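Local coordinates for N-acetylmuramoyl-L-alanine amidase domain-containing protein SAOUHSC_02979 (Staphylococcus aureus, PDB 5T1Q) that probably hydrolyses peptidoglycan, as a secreted enzyme of the amidase class pairing a glucosaminidase-like, lysozyme-related domain with a C-terminal CHAP domain, at residues D79-A82 with S83-I86; Y206-T209 with Q210-D213. All coordinates share one frame; numbering follows the deposited sequence.

Interaction 1 (D79-A82 with S83-I86); sequences DIYA and SVMI
Tyr81 and Ala82 meet Met85 and Ile86 through the first two backbone bonds of helix 82-93. Met85 N gives its hydrogen to Tyr81 O over 3.1 Å, nearly straight at 165°, and Ile86 N reaches Ala82 O at 2.7 Å. Ala82 O is closely wrapped as well: Ile86 CG1 lies 3.1 Å from it, because chi1 of -65° sets that branch anti to the carbonyl carbon and folds it back over the preceding turn.

Side chains meet on the Tyr81 flank. Val84 CG2 packs against Tyr81 CB at 3.7 Å, while Ser83 OG comes within 3.6 Å of the same Tyr81 CB, obliquely to the ring. With chi1 of 49° the Ser83 hydroxyl sits between its own backbone N and carbonyl carbon, directed back past the helix start, where it hydrogen-bonds the carboxylate of Asp212. The Tyr81 ring itself leads off the helix, and its OH is bonded to Ala175 O. On another flank Ile80 CG2 only grazes Met85 CB, at 4.5 Å; the extended selenomethionine chain of Met85 instead runs out to Leu149 and Tyr152 of helix 145-158 and to Ile74 of helix 58-78.

Farther out, Tyr178 of helix 178-185 packs on Tyr81, Ser83 and Val84, and Asp79, with positive phi, leaves helix 58-78 and is tied to Ser173 by its carboxylate. The three-residue link of Asp79, Ile80 and Tyr81 thus turns the chain from helix 58-78 into helix 82-93. Tyr81 occupies the N-cap position of helix 82-93, a helix-loop-helix corner within the glucosaminidase-like domain of the lysozyme clan.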
ATOM      1  N   ASP A  79      14.092 -22.868   7.816  1.00 49.51           N
ATOM      2  CA  ASP A  79      15.221 -22.019   7.378  1.00 50.37           C
ATOM      3  C   ASP A  79      14.776 -20.699   6.697  1.00 48.50           C
ATOM      4  O   ASP A  79      15.344 -20.283   5.684  1.00 48.88           O
ATOM      5  CB  ASP A  79      16.126 -22.833   6.426  1.00 53.00           C
ATOM      6  CG  ASP A  79      17.483 -22.196   6.195  1.00 54.40           C
ATOM      7  OD1 ASP A  79      17.978 -21.493   7.096  1.00 55.47           O
ATOM      8  OD2 ASP A  79      18.075 -22.440   5.117  1.00 56.16           O
ATOM      9  N   ILE A  80      13.764 -20.047   7.267  1.00 47.02           N
ATOM     10  CA  ILE A  80      13.210 -18.794   6.726  1.00 44.97           C
ATOM     11  C   ILE A  80      13.288 -17.665   7.761  1.00 43.32           C
ATOM     12  O   ILE A  80      13.125 -17.905   8.964  1.00 43.57           O
ATOM     13  CB  ILE A  80      11.726 -19.000   6.301  1.00 45.98           C
ATOM     14  CG1 ILE A  80      11.646 -19.983   5.126  1.00 47.57           C
ATOM     15  CG2 ILE A  80      11.056 -17.675   5.924  1.00 45.06           C
ATOM     16  CD1 ILE A  80      10.235 -20.379   4.733  1.00 47.94           C
ATOM     17  N   TYR A  81      13.571 -16.445   7.295  1.00 40.84           N
ATOM     18  CA  TYR A  81      13.542 -15.271   8.175  1.00 39.75           C
ATOM     19  C   TYR A  81      12.089 -14.962   8.493  1.00 38.49           C
ATOM     20  O   TYR A  81      11.319 -14.602   7.598  1.00 37.10           O
ATOM     21  CB  TYR A  81      14.147 -14.028   7.517  1.00 38.46           C
ATOM     22  CG  TYR A  81      15.650 -13.966   7.514  1.00 39.31           C
ATOM     23  CD1 TYR A  81      16.347 -13.454   8.618  1.00 40.18           C
ATOM     24  CD2 TYR A  81      16.378 -14.351   6.403  1.00 39.75           C
ATOM     25  CE1 TYR A  81      17.735 -13.376   8.619  1.00 41.05           C
ATOM     26  CE2 TYR A  81      17.765 -14.277   6.395  1.00 40.99           C
ATOM     27  CZ  TYR A  81      18.437 -13.794   7.500  1.00 41.75           C
ATOM     28  OH  TYR A  81      19.810 -13.729   7.475  1.00 43.63           O
ATOM     29  N   ALA A  82      11.712 -15.117   9.758  1.00 38.38           N
ATOM     30  CA  ALA A  82      10.358 -14.800  10.201  1.00 37.73           C
ATOM     31  C   ALA A  82      10.054 -13.318   9.932  1.00 36.55           C
ATOM     32  O   ALA A  82       8.921 -12.940   9.626  1.00 34.89           O
ATOM     33  CB  ALA A  82      10.212 -15.111  11.685  1.00 39.17           C
ATOM     34  N   SER A  83      11.086 -12.487  10.053  1.00 35.80           N
ATOM     35  CA  SER A  83      10.964 -11.054   9.805  1.00 34.79           C
ATOM     36  C   SER A  83      10.539 -10.753   8.378  1.00 33.16           C
ATOM     37  O   SER A  83       9.685  -9.896   8.148  1.00 32.30           O
ATOM     38  CB  SER A  83      12.292 -10.370  10.118  1.00 35.14           C
ATOM     39  OG  SER A  83      13.343 -11.062   9.483  1.00 35.85           O
ATOM     40  N   VAL A  84      11.146 -11.444   7.416  1.00 33.32           N
ATOM     41  CA  VAL A  84      10.794 -11.256   6.019  1.00 32.96           C
ATOM     42  C   VAL A  84       9.361 -11.746   5.818  1.00 33.25           C
ATOM     43  O   VAL A  84       8.554 -11.065   5.198  1.00 34.01           O
ATOM     44  CB  VAL A  84      11.794 -11.966   5.070  1.00 33.88           C
ATOM     45  CG1 VAL A  84      11.337 -11.890   3.617  1.00 33.57           C
ATOM     46  CG2 VAL A  84      13.182 -11.354   5.210  1.00 34.09           C
HETATM   47  N   MSE A  85       9.038 -12.895   6.399  1.00 34.26           N
HETATM   48  CA  MSE A  85       7.702 -13.482   6.269  1.00 34.87           C
HETATM   49  C   MSE A  85       6.618 -12.589   6.858  1.00 33.13           C
HETATM   50  O   MSE A  85       5.559 -12.402   6.249  1.00 31.85           O
HETATM   51  CB  MSE A  85       7.728 -14.860   6.934  1.00 37.37           C
HETATM   52  CG  MSE A  85       6.384 -15.584   6.909  1.00 39.40           C
HETATM   53 SE   MSE A  85       6.657 -17.411   7.612  1.00 43.62          SE
HETATM   54  CE  MSE A  85       4.838 -18.110   7.341  1.00 43.66           C
ATOM     55  N   ILE A  86       6.868 -12.037   8.043  1.00 31.95           N
ATOM     56  CA  ILE A  86       5.892 -11.179   8.701  1.00 31.41           C
ATOM     57  C   ILE A  86       5.731  -9.859   7.927  1.00 30.40           C
ATOM     58  O   ILE A  86       4.622  -9.341   7.798  1.00 30.42           O
ATOM     59  CB  ILE A  86       6.270 -10.901  10.171  1.00 31.89           C
ATOM     60  CG1 ILE A  86       6.222 -12.199  10.979  1.00 33.54           C
ATOM     61  CG2 ILE A  86       5.303  -9.893  10.779  1.00 31.07           C
ATOM     62  CD1 ILE A  86       6.801 -12.087  12.370  1.00 34.84           C
TER

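Interaction 2 (Y206-T209 with Q210-D213)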
ATOM      1  N   TYR A 206       8.816  -2.133  12.834  1.00 33.76           N
ATOM      2  CA  TYR A 206       8.081  -3.050  13.701  1.00 34.55           C
ATOM      3  C   TYR A 206       8.975  -4.043  14.468  1.00 35.68           C
ATOM      4  O   TYR A 206       8.460  -4.921  15.155  1.00 36.39           O
ATOM      5  CB  TYR A 206       6.939  -3.728  12.939  1.00 33.92           C
ATOM      6  CG  TYR A 206       5.847  -2.737  12.579  1.00 33.78           C
ATOM      7  CD1 TYR A 206       4.977  -2.265  13.549  1.00 34.57           C
ATOM      8  CD2 TYR A 206       5.694  -2.258  11.273  1.00 33.44           C
ATOM      9  CE1 TYR A 206       3.982  -1.350  13.242  1.00 34.47           C
ATOM     10  CE2 TYR A 206       4.695  -1.343  10.952  1.00 33.02           C
ATOM     11  CZ  TYR A 206       3.841  -0.891  11.948  1.00 33.50           C
ATOM     12  OH  TYR A 206       2.841   0.015  11.672  1.00 33.32           O
ATOM     13  N   GLN A 207      10.298  -3.858  14.372  1.00 36.01           N
ATOM     14  CA  GLN A 207      11.288  -4.657  15.095  1.00 37.41           C
ATOM     15  C   GLN A 207      11.050  -6.156  14.913  1.00 37.46           C
ATOM     16  O   GLN A 207      11.051  -6.938  15.881  1.00 36.58           O
ATOM     17  CB  GLN A 207      11.272  -4.292  16.582  1.00 40.46           C
ATOM     18  CG  GLN A 207      11.574  -2.834  16.896  1.00 42.45           C
ATOM     19  CD  GLN A 207      13.025  -2.420  16.666  1.00 44.27           C
ATOM     20  OE1 GLN A 207      13.946  -3.222  16.761  1.00 46.42           O
ATOM     21  NE2 GLN A 207      13.226  -1.139  16.403  1.00 45.90           N
ATOM     22  N   LEU A 208      10.874  -6.556  13.656  1.00 36.20           N
ATOM     23  CA  LEU A 208      10.554  -7.932  13.346  1.00 35.92           C
ATOM     24  C   LEU A 208      11.716  -8.933  13.472  1.00 38.10           C
ATOM     25  O   LEU A 208      11.470 -10.148  13.455  1.00 39.01           O
ATOM     26  CB  LEU A 208       9.912  -8.013  11.961  1.00 34.67           C
ATOM     27  CG  LEU A 208       8.680  -7.124  11.733  1.00 33.70           C
ATOM     28  CD1 LEU A 208       8.146  -7.315  10.315  1.00 32.40           C
ATOM     29  CD2 LEU A 208       7.589  -7.408  12.757  1.00 34.29           C
ATOM     30  N   THR A 209      12.962  -8.464  13.593  1.00 38.46           N
ATOM     31  CA  THR A 209      14.094  -9.387  13.775  1.00 39.70           C
ATOM     32  C   THR A 209      14.013 -10.107  15.123  1.00 40.56           C
ATOM     33  O   THR A 209      14.585 -11.180  15.296  1.00 41.40           O
ATOM     34  CB  THR A 209      15.461  -8.686  13.702  1.00 41.13           C
ATOM     35  OG1 THR A 209      15.507  -7.626  14.667  1.00 43.32           O
ATOM     36  CG2 THR A 209      15.706  -8.125  12.310  1.00 40.89           C
ATOM     37  N   GLN A 210      13.289  -9.524  16.073  1.00 40.40           N
ATOM     38  CA  GLN A 210      13.149 -10.137  17.387  1.00 42.31           C
ATOM     39  C   GLN A 210      12.438 -11.505  17.299  1.00 43.49           C
ATOM     40  O   GLN A 210      12.353 -12.216  18.296  1.00 45.51           O
ATOM     41  CB  GLN A 210      12.416  -9.200  18.359  1.00 41.84           C
ATOM     42  CG  GLN A 210      10.900  -9.164  18.211  1.00 40.60           C
ATOM     43  CD  GLN A 210      10.255  -8.142  19.131  1.00 40.56           C
ATOM     44  OE1 GLN A 210       9.690  -8.502  20.170  1.00 41.69           O
ATOM     45  NE2 GLN A 210      10.374  -6.860  18.781  1.00 38.73           N
ATOM     46  N   PHE A 211      11.931 -11.850  16.110  1.00 43.05           N
ATOM     47  CA  PHE A 211      11.270 -13.142  15.876  1.00 43.69           C
ATOM     48  C   PHE A 211      12.127 -14.092  15.020  1.00 44.41           C
ATOM     49  O   PHE A 211      11.665 -15.171  14.639  1.00 44.09           O
ATOM     50  CB  PHE A 211       9.903 -12.927  15.211  1.00 41.62           C
ATOM     51  CG  PHE A 211       9.006 -11.980  15.966  1.00 42.03           C
ATOM     52  CD1 PHE A 211       8.480 -12.341  17.206  1.00 43.62           C
ATOM     53  CD2 PHE A 211       8.681 -10.732  15.439  1.00 40.23           C
ATOM     54  CE1 PHE A 211       7.656 -11.475  17.903  1.00 43.60           C
ATOM     55  CE2 PHE A 211       7.850  -9.866  16.132  1.00 40.89           C
ATOM     56  CZ  PHE A 211       7.340 -10.236  17.365  1.00 42.35           C
ATOM     57  N   ASP A 212      13.364 -13.690  14.721  1.00 45.31           N
ATOM     58  CA  ASP A 212      14.273 -14.495  13.908  1.00 48.06           C
ATOM     59  C   ASP A 212      15.134 -15.452  14.734  1.00 51.35           C
ATOM     60  O   ASP A 212      15.640 -16.422  14.197  1.00 51.85           O
ATOM     61  CB  ASP A 212      15.200 -13.591  13.072  1.00 47.42           C
ATOM     62  CG  ASP A 212      14.475 -12.873  11.943  1.00 46.26           C
ATOM     63  OD1 ASP A 212      13.360 -13.302  11.570  1.00 46.57           O
ATOM     64  OD2 ASP A 212      15.038 -11.891  11.404  1.00 45.94           O
ATOM     65  N   ASP A 213      15.285 -15.177  16.026  1.00 54.93           N
ATOM     66  CA  ASP A 213      16.131 -15.985  16.901  1.00 59.03           C
ATOM     67  C   ASP A 213      15.440 -17.245  17.420  1.00 61.57           C
ATOM     68  O   ASP A 213      14.223 -17.412  17.281  1.00 59.47           O
ATOM     69  CB  ASP A 213      16.641 -15.115  18.061  1.00 61.76           C
ATOM     70  CG  ASP A 213      17.533 -13.972  17.586  1.00 62.53           C
ATOM     71  OD1 ASP A 213      18.114 -14.071  16.483  1.00 65.00           O
ATOM     72  OD2 ASP A 213      17.676 -12.982  18.327  1.00 64.72           O
TER
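Gln207 to Asp212 wind through a short 3-10 turn in which Asp212 N bonds Thr209 O at 2.8 Å and Gln210 N reaches Gln207 O only weakly, at 3.4 Å. Gln207 O has a second donor, the side-chain amide of Gln210: NE2 lies 3.0 Å away, with an N-H...O angle of 148°. A chi1 of 79° places Gln210 CG between its own backbone N and carbonyl carbon, 3.2 Å from Gln207 O; from there the extended chain reaches back to Gln207. NE2 also binds Ser225 OG, tying the turn to helix 222-225.

The same CG lies 3.7 Å above the Phe211 ring, over its centre, as a CH-pi contact. That ring touches Leu208 lightly, CE2 to CD2 at 4.2 Å, and both residues rest on Ile86; Phe211 also packs on Val64 and Ala68 of helix 58-78. On another side of the turn, Asp212 OD2 passes 3.6 Å from Thr209 CA and is taken up by Ser83 OG.

Ahead of the turn, Gln207, with positive phi, is the C-prime residue of a Schellman motif that closes helix 195-205, Leu208 N bonding Ile203 O and Gln207 N bonding Lys204 O. The Schellman-capped helix is thus followed at once by a 3-10 turn packed against helices 58-78 and 82-93.

The two contacts are neighbours, their centres about 9 Å apart, though far apart in sequence: residues 79-86 start helix 82-93, and residues 206-213 follow the end of helix 195-205. Beside the Ser83 to Asp212 bond, they meet where Ala82 CB packs 3.3 Å from Phe211 O and Ser83 CB 3.4 Å from Leu208 O. The touching residues of interaction 1 are all buried, and it relies on regular i to i+4 backbone bonds and apolar side chains; interaction 2 is partly open to solvent and mixes 3-10 bonds with a side-chain amide. Both lean on helix 58-78, through Met85 and Ile86 in one and through Phe211 in the other.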